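Local atomic coordinates of cell wall surface anchor family protein (Jo),Cell wall surface anchor family protein (In) (Streptococcus pneumoniae, PDB entry 5MKC), a protein that is built from two engineered pieces of the pneumococcal pilus adhesin RrgA, Jo and In, which associate autocatalytically through a covalent isopeptide bond. Residues Ile66-Asn71 with Thr187-Leu192; Leu157-Val162 with Gly175-Thr180; Arg207-Pro212 with Asn218-Phe223. One frame throughout, in Å; residues are numbered along the deposited sequence.

Overall arrangement
The modelled chain is all strand and loop, with an Ig-like domain that holds both segments of contacts 2 and 3. Contact 1 joins strand 60-69 to strand 183-192, and contact 2 falls between those segments along the chain; contact 3 follows both. Contacts 2 and 3 reach the same five-stranded antiparallel sheet near its two outermost strands, 161-165 and 221-222, with centres about 16 Å apart. Contact 1 lies across the chain's centre from each, with centres about 24 Å from contact 2 and 22 Å from contact 3. Strands 170-178 and 183-192 are consecutive. Contact 1 thus probably spans the Jo and In parts, whereas contacts 2 and 3 shape the Ig-like domain itself.

Contact 1: Ile66-Asn71 with Thr187-Leu192; sequences IYQVNN and TYNVRL
From Tyr-67 to Asn-70 the chain lies 32° from the direction of Thr-187 to Asn-189, with 8.8 Å between the CA atoms of Tyr-67 and Thr-187. That spacing fits two strands separated by a third: strand 76-89 pairs with both, through Gly-78 to Tyr-67 and Gln-68, and through Ile-79 to Tyr-188. Side chains therefore make the contact by reaching over the middle strand. Tyr-67 holds CG between its backbone N and carbonyl carbon (chi1 79°), and its side chain crosses that of Thr-187 at about a right angle, bringing Tyr-67 OH 3.6 Å from Thr-187 CB. The methylene CG of Gln-68 sits over the centre of one face of the tyrosine ring, while the hydroxyls of Thr-187 and Thr-132 are hydrogen-bonded. Further along, Asn-70 ND2 makes a weak, bent hydrogen bond of 2.9 Å to Asn-189 OD1, the two amide planes standing nearly perpendicular at 87°. The chain turns a corner at Asn-70, and Asn-70 and Asn-71 both face Gln-76 in a classic beta bulge. A water joins the two halves: it lies in the plane of the tyrosine ring, 2.6 Å from Tyr-67 OH, and donates to Asn-189 OD1 at 2.8 Å. Asn-189 OD1 thus accepts from both an amide and a water, which probably restricts the rotation of its carboxamide. The touching residues are all partly exposed: a surface seam, probably between Jo and In, combining Tyr-67 packed on Thr-187 with polar bonds that meet at one amide oxygen.

Contact 2: Leu157-Val162 with Gly175-Thr180; sequences LKNAKV and GLYLGT
Two backbone conformations bring Asn-159 against Gly-175: a type I turn from Leu-157 to Ala-160, closed by Ala-160 N to Leu-157 O at 3.0 Å, and a positive phi of 83° at Gly-175. The turn presents Asn-159 O to the glycine, whose CA approaches it to 3.4 Å in a nearly straight CA-H...O contact, 168° at the hydrogen. Lacking a side chain, Gly-175 lets the carbonyl come this close. Beside it a water closes the gap between the chains, accepting from Asn-159 N at 3.0 Å and donating to Gly-175 O at 2.8 Å. Asn-159 CB meets Tyr-177 CE1 loosely at 4.1 Å; the tyrosine ring also leans on Glu-104 and Asn-105 of the neighbouring strand. The Leu-157 side chain packs on Leu-133, Ala-135 and Val-184. Regular pairing in this hairpin of strands 161-165 and 170-178 includes Lys-161 with Thr-174, and just beyond, the link between the chains runs through the water. On the other flank, toward strand 103-111, Gly-175 and Leu-176 both face Gly-106 in a G1 beta bulge, a classic glycine-bearing irregularity of antiparallel sheets, here within the Ig-like domain, probably in the In part.

Contact 3: Arg207-Pro212 with Asn218-Phe223; sequences RTTLHP and NTVRDF. With SO4 (sulfate ion), chain H.
Arg-207 meets Asp-222 at the start of a beta hairpin, strands 209-211 and 221-222, on the border of the five-stranded sheet of the Ig-like domain, probably in the In part. Its CG lies anti to the backbone N (chi1 -173°) and the chain runs extended to NE, taking the carboxylate side-on in a salt bridge, Arg-207 NE to Asp-222 OD1 at 2.8 Å and Arg-207 NH2 to Asp-222 OD2 at 3.0 Å, the planes 24° apart. Arg-207 NH2 also gives a straight bond to O3 of a sulfate ion at 3.0 Å, probably from the crystallisation liquor, while Val-220 CG2 lies over a guanidinium face. Thr-208 O accepts from Phe-223 N at 2.9 Å, and its CG2 packs on the phenylalanine ring; its hydroxyl is hydrogen-bonded to Gly-206 O and Lys-64 NZ. Thr-209 pairs with Asp-222 without backbone bonds and presses CG2 tightly on Val-220 CG2, at 3.5 Å. Leu-210 forms the hydrogen-bonded pair: its N reaches Arg-221 O at 2.8 Å, and Arg-221 N returns to its O. Its CB also touches Phe-223 CE2, and both residues reach Val-83. His-211 has Val-220 CB over one face of its imidazole, near the rim. Pro-212, which has no N-H to continue the pairing, ends the walk with its ring carbon CD 3.4 Å from Thr-219 O.

Contact 1: Ile66-Asn71 with Thr187-Leu192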
# COMPACT_ATOMS: atom_id res chain seq x y z
N ILE A 66 -4.70 -4.15 5.88
CA ILE A 66 -6.12 -4.16 5.66
C ILE A 66 -6.71 -3.18 6.65
O ILE A 66 -6.55 -3.31 7.86
CB ILE A 66 -6.67 -5.56 5.91
CG1 ILE A 66 -6.12 -6.54 4.87
CG2 ILE A 66 -8.19 -5.53 5.97
CD1 ILE A 66 -6.37 -8.01 5.21
N TYR A 67 -7.41 -2.18 6.13
CA TYR A 67 -7.91 -1.09 6.97
C TYR A 67 -9.41 -1.16 7.13
O TYR A 67 -9.95 -0.50 8.00
CB TYR A 67 -7.47 0.29 6.43
CG TYR A 67 -8.28 0.82 5.24
CD1 TYR A 67 -8.04 0.39 3.96
CD2 TYR A 67 -9.25 1.79 5.43
CE1 TYR A 67 -8.75 0.92 2.88
CE2 TYR A 67 -9.95 2.31 4.38
CZ TYR A 67 -9.70 1.87 3.10
OH TYR A 67 -10.40 2.39 2.06
N GLN A 68 -10.08 -1.97 6.31
CA GLN A 68 -11.48 -2.29 6.56
C GLN A 68 -11.89 -3.57 5.87
O GLN A 68 -11.30 -3.99 4.87
CB GLN A 68 -12.41 -1.15 6.11
CG GLN A 68 -12.24 -0.84 4.63
CD GLN A 68 -13.02 0.36 4.14
OE1 GLN A 68 -13.42 1.24 4.92
NE2 GLN A 68 -13.21 0.42 2.83
N VAL A 69 -12.91 -4.20 6.43
CA VAL A 69 -13.56 -5.35 5.84
C VAL A 69 -14.82 -4.89 5.11
O VAL A 69 -15.73 -4.42 5.74
CB VAL A 69 -13.94 -6.34 6.96
CG1 VAL A 69 -14.59 -7.57 6.40
CG2 VAL A 69 -12.68 -6.70 7.74
N ASN A 70 -14.85 -4.98 3.79
CA ASN A 70 -15.97 -4.49 3.01
C ASN A 70 -17.09 -5.51 2.94
O ASN A 70 -18.25 -5.14 2.92
CB ASN A 70 -15.52 -4.14 1.58
CG ASN A 70 -14.45 -3.06 1.56
OD1 ASN A 70 -14.39 -2.24 2.46
ND2 ASN A 70 -13.59 -3.09 0.57
N ASN A 71 -16.74 -6.79 2.86
CA ASN A 71 -17.72 -7.86 2.85
C ASN A 71 -17.06 -9.19 3.21
O ASN A 71 -16.41 -9.81 2.36
CB ASN A 71 -18.35 -7.99 1.47
CG ASN A 71 -19.47 -8.99 1.43
OD1 ASN A 71 -19.43 -10.06 2.06
ND2 ASN A 71 -20.48 -8.65 0.66
N THR A 187 -5.32 4.15 -0.89
CA THR A 187 -6.28 3.09 -0.57
C THR A 187 -6.87 2.50 -1.83
O THR A 187 -6.94 3.19 -2.86
CB THR A 187 -7.47 3.59 0.28
OG1 THR A 187 -8.28 4.49 -0.48
CG2 THR A 187 -7.01 4.27 1.57
N TYR A 188 -7.24 1.24 -1.75
CA TYR A 188 -7.94 0.54 -2.86
C TYR A 188 -8.60 -0.72 -2.28
O TYR A 188 -8.35 -1.09 -1.14
CB TYR A 188 -6.99 0.17 -3.99
CG TYR A 188 -5.81 -0.71 -3.59
CD1 TYR A 188 -5.91 -2.08 -3.54
CD2 TYR A 188 -4.58 -0.14 -3.20
CE1 TYR A 188 -4.83 -2.87 -3.15
CE2 TYR A 188 -3.51 -0.93 -2.82
CZ TYR A 188 -3.64 -2.31 -2.79
OH TYR A 188 -2.59 -3.14 -2.40
N ASN A 189 -9.44 -1.38 -3.06
CA ASN A 189 -10.13 -2.60 -2.60
C ASN A 189 -9.72 -3.86 -3.38
O ASN A 189 -9.36 -3.78 -4.56
CB ASN A 189 -11.63 -2.42 -2.71
CG ASN A 189 -12.14 -1.29 -1.83
OD1 ASN A 189 -11.77 -1.16 -0.67
ND2 ASN A 189 -12.97 -0.47 -2.39
N VAL A 190 -9.75 -5.00 -2.71
CA VAL A 190 -9.42 -6.28 -3.32
C VAL A 190 -10.44 -7.34 -2.92
O VAL A 190 -11.21 -7.16 -1.97
CB VAL A 190 -8.04 -6.79 -2.87
CG1 VAL A 190 -6.95 -5.77 -3.16
CG2 VAL A 190 -8.05 -7.13 -1.38
N ARG A 191 -10.40 -8.45 -3.63
CA ARG A 191 -11.26 -9.60 -3.36
C ARG A 191 -10.48 -10.90 -3.61
O ARG A 191 -9.75 -11.03 -4.60
CB ARG A 191 -12.49 -9.57 -4.28
CG ARG A 191 -13.42 -10.76 -4.13
CD ARG A 191 -14.65 -10.61 -5.00
NE ARG A 191 -15.61 -11.68 -4.77
CZ ARG A 191 -15.52 -12.91 -5.28
NH1 ARG A 191 -14.51 -13.27 -6.07
NH2 ARG A 191 -16.44 -13.81 -4.96
N LEU A 192 -10.67 -11.87 -2.72
CA LEU A 192 -10.07 -13.19 -2.91
C LEU A 192 -10.71 -13.87 -4.10
O LEU A 192 -11.92 -13.92 -4.19
CB LEU A 192 -10.22 -14.05 -1.66
CG LEU A 192 -9.50 -15.41 -1.67
CD1 LEU A 192 -7.99 -15.21 -1.82
CD2 LEU A 192 -9.84 -16.16 -0.40
O HOH W 1 -10.55 1.38 -0.28

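Contact 2: Leu157-Val162 with Gly175-Thr180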
# COMPACT_ATOMS: atom_id res chain seq x y z
N LEU A 157 1.43 16.18 -3.92
CA LEU A 157 1.12 15.20 -4.96
C LEU A 157 1.22 15.80 -6.38
O LEU A 157 0.82 15.16 -7.33
CB LEU A 157 -0.29 14.64 -4.71
CG LEU A 157 -0.41 13.80 -3.44
CD1 LEU A 157 -1.84 13.32 -3.21
CD2 LEU A 157 0.55 12.62 -3.54
N LYS A 158 1.76 17.01 -6.49
CA LYS A 158 1.94 17.72 -7.78
C LYS A 158 2.42 16.82 -8.91
O LYS A 158 2.04 17.00 -10.05
CB LYS A 158 3.02 18.78 -7.61
CG LYS A 158 2.59 20.21 -7.63
CD LYS A 158 3.81 21.15 -7.64
CE LYS A 158 4.68 20.98 -6.40
NZ LYS A 158 4.01 21.36 -5.11
N ASN A 159 3.35 15.92 -8.60
CA ASN A 159 4.04 15.13 -9.62
C ASN A 159 3.73 13.65 -9.52
O ASN A 159 4.40 12.82 -10.13
CB ASN A 159 5.55 15.34 -9.47
CG ASN A 159 5.96 16.73 -9.85
OD1 ASN A 159 5.80 17.11 -11.00
ND2 ASN A 159 6.45 17.52 -8.91
N ALA A 160 2.75 13.31 -8.71
CA ALA A 160 2.46 11.91 -8.42
C ALA A 160 1.52 11.35 -9.46
O ALA A 160 0.65 12.06 -9.98
CB ALA A 160 1.83 11.78 -7.04
N LYS A 161 1.70 10.07 -9.76
CA LYS A 161 0.80 9.34 -10.63
C LYS A 161 0.56 7.98 -10.03
O LYS A 161 1.42 7.44 -9.38
CB LYS A 161 1.45 9.15 -12.00
CG LYS A 161 1.80 10.43 -12.72
CD LYS A 161 2.43 10.02 -14.05
CE LYS A 161 2.58 11.17 -15.03
NZ LYS A 161 3.55 12.20 -14.54
N VAL A 162 -0.62 7.43 -10.29
CA VAL A 162 -0.97 6.05 -9.95
C VAL A 162 -1.18 5.26 -11.25
O VAL A 162 -2.01 5.63 -12.08
CB VAL A 162 -2.27 6.02 -9.13
CG1 VAL A 162 -2.76 4.59 -8.85
CG2 VAL A 162 -2.09 6.82 -7.85
N GLY A 175 6.53 9.59 -8.46
CA GLY A 175 6.57 11.01 -8.24
C GLY A 175 6.42 11.46 -6.78
O GLY A 175 5.85 12.51 -6.52
N LEU A 176 6.96 10.67 -5.84
CA LEU A 176 6.87 11.00 -4.42
C LEU A 176 8.07 11.82 -3.95
O LEU A 176 9.24 11.41 -4.09
CB LEU A 176 6.72 9.74 -3.57
CG LEU A 176 5.46 8.91 -3.88
CD1 LEU A 176 5.51 7.50 -3.34
CD2 LEU A 176 4.28 9.66 -3.31
N TYR A 177 7.77 12.99 -3.39
CA TYR A 177 8.77 13.86 -2.80
C TYR A 177 8.35 14.24 -1.37
O TYR A 177 7.46 15.05 -1.17
CB TYR A 177 8.97 15.13 -3.64
CG TYR A 177 9.38 14.91 -5.07
CD1 TYR A 177 8.48 14.44 -6.02
CD2 TYR A 177 10.66 15.22 -5.50
CE1 TYR A 177 8.84 14.23 -7.34
CE2 TYR A 177 11.04 15.05 -6.82
CZ TYR A 177 10.13 14.56 -7.73
OH TYR A 177 10.51 14.38 -9.04
N LEU A 178 9.04 13.71 -0.36
CA LEU A 178 8.54 13.78 1.00
C LEU A 178 9.65 13.96 2.00
O LEU A 178 10.58 13.17 2.04
CB LEU A 178 7.77 12.50 1.35
CG LEU A 178 6.55 12.17 0.50
CD1 LEU A 178 6.06 10.78 0.85
CD2 LEU A 178 5.42 13.18 0.72
N GLY A 179 9.54 15.02 2.81
CA GLY A 179 10.42 15.22 3.96
C GLY A 179 9.68 14.96 5.26
O GLY A 179 8.67 14.26 5.29
N THR A 180 10.19 15.52 6.34
CA THR A 180 9.63 15.31 7.67
C THR A 180 8.17 15.72 7.76
O THR A 180 7.81 16.82 7.36
CB THR A 180 10.44 16.08 8.72
OG1 THR A 180 11.78 15.59 8.73
CG2 THR A 180 9.86 15.89 10.14
O HOH W 2 4.61 14.96 -6.10

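Contact 3: Arg207-Pro212 with Asn218-Phe223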
# COMPACT_ATOMS: atom_id res chain seq x y z
N ARG A 207 5.66 -8.93 -3.51
CA ARG A 207 6.66 -8.12 -2.82
C ARG A 207 6.36 -6.65 -3.09
O ARG A 207 6.32 -6.21 -4.22
CB ARG A 207 8.06 -8.46 -3.29
CG ARG A 207 9.12 -7.76 -2.47
CD ARG A 207 10.54 -7.90 -2.98
NE ARG A 207 11.43 -7.21 -2.04
CZ ARG A 207 12.74 -7.07 -2.18
NH1 ARG A 207 13.34 -7.57 -3.24
NH2 ARG A 207 13.46 -6.44 -1.26
N THR A 208 6.13 -5.90 -2.02
CA THR A 208 5.69 -4.52 -2.10
C THR A 208 6.79 -3.61 -1.58
O THR A 208 7.27 -3.77 -0.46
CB THR A 208 4.38 -4.34 -1.29
OG1 THR A 208 3.41 -5.30 -1.74
CG2 THR A 208 3.84 -2.94 -1.48
N THR A 209 7.22 -2.67 -2.41
CA THR A 209 8.46 -1.92 -2.11
C THR A 209 8.32 -0.43 -2.30
O THR A 209 7.51 0.03 -3.08
CB THR A 209 9.63 -2.35 -3.02
OG1 THR A 209 9.28 -2.11 -4.40
CG2 THR A 209 9.94 -3.79 -2.83
N LEU A 210 9.15 0.30 -1.57
CA LEU A 210 9.42 1.72 -1.83
C LEU A 210 10.87 1.86 -2.31
O LEU A 210 11.79 1.36 -1.65
CB LEU A 210 9.24 2.53 -0.54
CG LEU A 210 9.71 3.99 -0.66
CD1 LEU A 210 8.84 4.80 -1.59
CD2 LEU A 210 9.76 4.68 0.71
N HIS A 211 11.07 2.49 -3.47
CA HIS A 211 12.39 3.03 -3.87
C HIS A 211 12.43 4.49 -3.53
O HIS A 211 11.83 5.28 -4.24
CB HIS A 211 12.63 2.85 -5.38
CG HIS A 211 12.92 1.45 -5.78
ND1 HIS A 211 11.95 0.48 -5.93
CD2 HIS A 211 14.10 0.83 -6.06
CE1 HIS A 211 12.50 -0.67 -6.29
NE2 HIS A 211 13.81 -0.48 -6.37
N PRO A 212 13.06 4.86 -2.42
CA PRO A 212 12.86 6.23 -1.94
C PRO A 212 13.48 7.30 -2.85
O PRO A 212 12.98 8.39 -2.88
CB PRO A 212 13.51 6.25 -0.54
CG PRO A 212 14.10 4.89 -0.32
CD PRO A 212 13.87 4.03 -1.52
N ASN A 218 19.38 1.23 -6.53
CA ASN A 218 19.35 -0.08 -5.86
C ASN A 218 18.83 -0.09 -4.42
O ASN A 218 18.76 -1.14 -3.82
CB ASN A 218 20.77 -0.66 -5.82
CG ASN A 218 21.35 -0.87 -7.18
OD1 ASN A 218 22.45 -0.41 -7.46
ND2 ASN A 218 20.63 -1.57 -8.04
N THR A 219 18.49 1.07 -3.85
CA THR A 219 17.92 1.12 -2.51
C THR A 219 16.43 0.85 -2.54
O THR A 219 15.66 1.62 -3.11
CB THR A 219 18.14 2.49 -1.85
OG1 THR A 219 19.52 2.75 -1.78
CG2 THR A 219 17.59 2.56 -0.45
N VAL A 220 16.06 -0.24 -1.87
CA VAL A 220 14.70 -0.70 -1.82
C VAL A 220 14.30 -1.02 -0.36
O VAL A 220 15.09 -1.56 0.43
CB VAL A 220 14.55 -1.95 -2.71
CG1 VAL A 220 15.44 -3.08 -2.25
CG2 VAL A 220 13.14 -2.44 -2.69
N ARG A 221 13.06 -0.67 -0.01
CA ARG A 221 12.50 -0.95 1.31
C ARG A 221 11.17 -1.67 1.20
O ARG A 221 10.25 -1.19 0.52
CB ARG A 221 12.24 0.33 2.07
CG ARG A 221 13.38 1.33 2.06
CD ARG A 221 14.53 0.84 2.91
NE ARG A 221 15.60 1.83 2.94
CZ ARG A 221 16.86 1.54 3.20
NH1 ARG A 221 17.26 0.29 3.42
NH2 ARG A 221 17.76 2.51 3.16
N ASP A 222 11.04 -2.78 1.91
CA ASP A 222 9.81 -3.57 1.87
C ASP A 222 8.72 -3.05 2.81
O ASP A 222 9.00 -2.62 3.93
CB ASP A 222 10.12 -4.99 2.26
CG ASP A 222 10.81 -5.75 1.15
OD1 ASP A 222 10.13 -6.04 0.15
OD2 ASP A 222 12.01 -6.05 1.29
N PHE A 223 7.49 -3.06 2.31
CA PHE A 223 6.28 -2.96 3.13
C PHE A 223 5.95 -4.38 3.65
O PHE A 223 6.18 -5.36 2.95
CB PHE A 223 5.09 -2.54 2.27
CG PHE A 223 5.12 -1.12 1.79
CD1 PHE A 223 4.31 -0.17 2.37
CD2 PHE A 223 5.86 -0.75 0.67
CE1 PHE A 223 4.30 1.14 1.92
CE2 PHE A 223 5.83 0.55 0.18
CZ PHE A 223 5.06 1.50 0.81
S SO4 H . 17.15 -6.71 -2.84
O1 SO4 H . 16.51 -6.12 -4.05
O2 SO4 H . 17.12 -8.19 -2.94
O3 SO4 H . 16.44 -6.27 -1.61
O4 SO4 H . 18.56 -6.27 -2.79
O HOH W 3 7.48 -6.69 0.56